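Side-chain contact in Phikz039 (Pseudomonas phage phikz, PDB 3ZBQ), which is PhuZ, a phage-encoded member of the tubulin/FtsZ family of filament-forming proteins, here with guanosine-5'-diphosphate bound: residues G95-V100 and I191-E196. Sequence-based numbering, arbitrary orientation.
Sequences GDTNIV and ILFNQE
T97 lies over one face of the F193 ring, its methyl making a CH-pi contact: CG2 sits 3.8 Å from the ring centroid, 19° off the normal and displaced toward the rim. OG1 of T97, turned to chi1 53° between its backbone N and carbonyl carbon, stands above the same face just outside the CG-CD2 bond, 3.3 Å from F193 CD2. Hydrogen bonds to T7 OG1 and K6 O satisfy this hydroxyl. Two residues on, I99 meets the ring edge close to its plane, with I99 CD1 4.1 Å from F193 CE2.

The polar part is a single hydrogen bond beside this apolar patch. Q195, positive in phi just past the helix end, extends its chain beyond CG until NE2 reaches D96 OD2 at 2.9 Å. The bond lies nearly in the Q195 amide plane but meets the carboxylate on its anti side and 23° out of its plane.

The contact joins the C-terminal end of helix 175-192 and the turn beyond to D96 and the first residues of strand 97-103, an inner parallel strand of the Rossmann-like nucleotide-binding domain. Strand 7-12 pairs alongside, its T7 touching I99 and F193, while I205 of helix 202-209 packs against T97 and F193.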
loop_
_atom_site.group_PDB
_atom_site.type_symbol
_atom_site.label_atom_id
_atom_site.label_comp_id
_atom_site.label_asym_id
_atom_site.label_seq_id
_atom_site.Cartn_x
_atom_site.Cartn_y
_atom_site.Cartn_z
ATOM N N GLY A 95 -8.009 13.783 -3.557
ATOM C CA GLY A 95 -8.848 14.349 -2.515
ATOM C C GLY A 95 -8.025 15.152 -1.519
ATOM O O GLY A 95 -6.794 15.219 -1.638
ATOM N N ASP A 96 -8.686 15.761 -0.534
ATOM C CA ASP A 96 -7.967 16.423 0.552
ATOM C C ASP A 96 -7.040 15.431 1.260
ATOM O O ASP A 96 -5.959 15.796 1.718
ATOM C CB ASP A 96 -8.941 17.051 1.562
ATOM C CG ASP A 96 -9.655 18.278 1.013
ATOM O OD1 ASP A 96 -9.044 19.031 0.219
ATOM O OD2 ASP A 96 -10.827 18.493 1.393
ATOM N N THR A 97 -7.470 14.169 1.314
ATOM C CA THR A 97 -6.634 13.060 1.758
ATOM C C THR A 97 -6.758 11.956 0.720
ATOM O O THR A 97 -7.732 11.920 -0.033
ATOM C CB THR A 97 -7.073 12.516 3.127
ATOM O OG1 THR A 97 -8.476 12.207 3.093
ATOM C CG2 THR A 97 -6.804 13.550 4.220
ATOM N N ASN A 98 -5.769 11.071 0.663
ATOM C CA ASN A 98 -5.750 10.044 -0.374
ATOM C C ASN A 98 -5.247 8.733 0.182
ATOM O O ASN A 98 -4.239 8.699 0.897
ATOM C CB ASN A 98 -4.870 10.487 -1.542
ATOM C CG ASN A 98 -5.359 11.769 -2.166
ATOM O OD1 ASN A 98 -6.206 11.734 -3.060
ATOM N ND2 ASN A 98 -4.885 12.918 -1.648
ATOM N N ILE A 99 -5.946 7.652 -0.146
ATOM C CA ILE A 99 -5.566 6.342 0.339
ATOM C C ILE A 99 -5.373 5.468 -0.887
ATOM O O ILE A 99 -6.232 5.425 -1.752
ATOM C CB ILE A 99 -6.644 5.729 1.264
ATOM C CG1 ILE A 99 -6.976 6.698 2.407
ATOM C CG2 ILE A 99 -6.168 4.392 1.829
ATOM C CD1 ILE A 99 -8.025 6.189 3.378
ATOM N N VAL A 100 -4.214 4.833 -0.978
ATOM C CA VAL A 100 -3.890 3.967 -2.112
ATOM C C VAL A 100 -3.664 2.538 -1.610
ATOM O O VAL A 100 -2.859 2.314 -0.697
ATOM C CB VAL A 100 -2.625 4.481 -2.848
ATOM C CG1 VAL A 100 -2.414 3.729 -4.168
ATOM C CG2 VAL A 100 -2.731 5.971 -3.124
ATOM N N ILE A 191 -12.964 7.688 8.688
ATOM C CA ILE A 191 -13.436 8.490 9.831
ATOM C C ILE A 191 -12.442 9.603 10.189
ATOM O O ILE A 191 -12.831 10.779 10.361
ATOM C CB ILE A 191 -13.691 7.600 11.082
ATOM C CG1 ILE A 191 -14.857 6.634 10.838
ATOM C CG2 ILE A 191 -13.962 8.450 12.327
ATOM C CD1 ILE A 191 -15.021 5.585 11.922
ATOM N N LEU A 192 -11.164 9.247 10.324
ATOM C CA LEU A 192 -10.136 10.238 10.663
ATOM C C LEU A 192 -10.163 11.428 9.718
ATOM O O LEU A 192 -10.038 12.579 10.147
ATOM C CB LEU A 192 -8.732 9.618 10.651
ATOM C CG LEU A 192 -7.589 10.600 10.965
ATOM C CD1 LEU A 192 -7.747 11.179 12.379
ATOM C CD2 LEU A 192 -6.209 9.943 10.796
ATOM N N PHE A 193 -10.370 11.147 8.436
ATOM C CA PHE A 193 -10.271 12.161 7.388
ATOM C C PHE A 193 -11.606 12.832 7.035
ATOM O O PHE A 193 -11.665 13.637 6.103
ATOM C CB PHE A 193 -9.710 11.515 6.109
ATOM C CG PHE A 193 -8.308 10.969 6.239
ATOM C CD1 PHE A 193 -7.397 11.515 7.130
ATOM C CD2 PHE A 193 -7.895 9.907 5.427
ATOM C CE1 PHE A 193 -6.100 11.012 7.232
ATOM C CE2 PHE A 193 -6.592 9.402 5.517
ATOM C CZ PHE A 193 -5.695 9.949 6.413
ATOM N N ASN A 194 -12.678 12.508 7.751
ATOM C CA ASN A 194 -14.005 12.930 7.287
ATOM C C ASN A 194 -14.347 14.418 7.541
ATOM O O ASN A 194 -15.410 14.906 7.131
ATOM C CB ASN A 194 -15.111 11.979 7.777
ATOM C CG ASN A 194 -15.457 12.152 9.262
ATOM O OD1 ASN A 194 -15.081 13.134 9.906
ATOM N ND2 ASN A 194 -16.197 11.191 9.803
ATOM N N GLN A 195 -13.431 15.113 8.214
ATOM C CA GLN A 195 -13.526 16.559 8.445
ATOM C C GLN A 195 -14.692 16.975 9.353
ATOM O O GLN A 195 -15.035 18.168 9.426
ATOM C CB GLN A 195 -13.553 17.318 7.111
ATOM C CG GLN A 195 -12.290 17.131 6.268
ATOM C CD GLN A 195 -12.361 17.840 4.932
ATOM O OE1 GLN A 195 -13.133 18.789 4.758
ATOM N NE2 GLN A 195 -11.558 17.380 3.970
ATOM N N GLU A 196 -15.268 16.010 10.075
ATOM C CA GLU A 196 -16.390 16.293 10.984
ATOM C C GLU A 196 -16.002 16.496 12.447
ATOM O O GLU A 196 -16.863 16.764 13.284
ATOM C CB GLU A 196 -17.423 15.164 10.930
ATOM C CG GLU A 196 -18.068 14.942 9.572
ATOM C CD GLU A 196 -18.878 13.653 9.518
ATOM O OE1 GLU A 196 -19.042 12.992 10.573
ATOM O OE2 GLU A 196 -19.339 13.297 8.417
#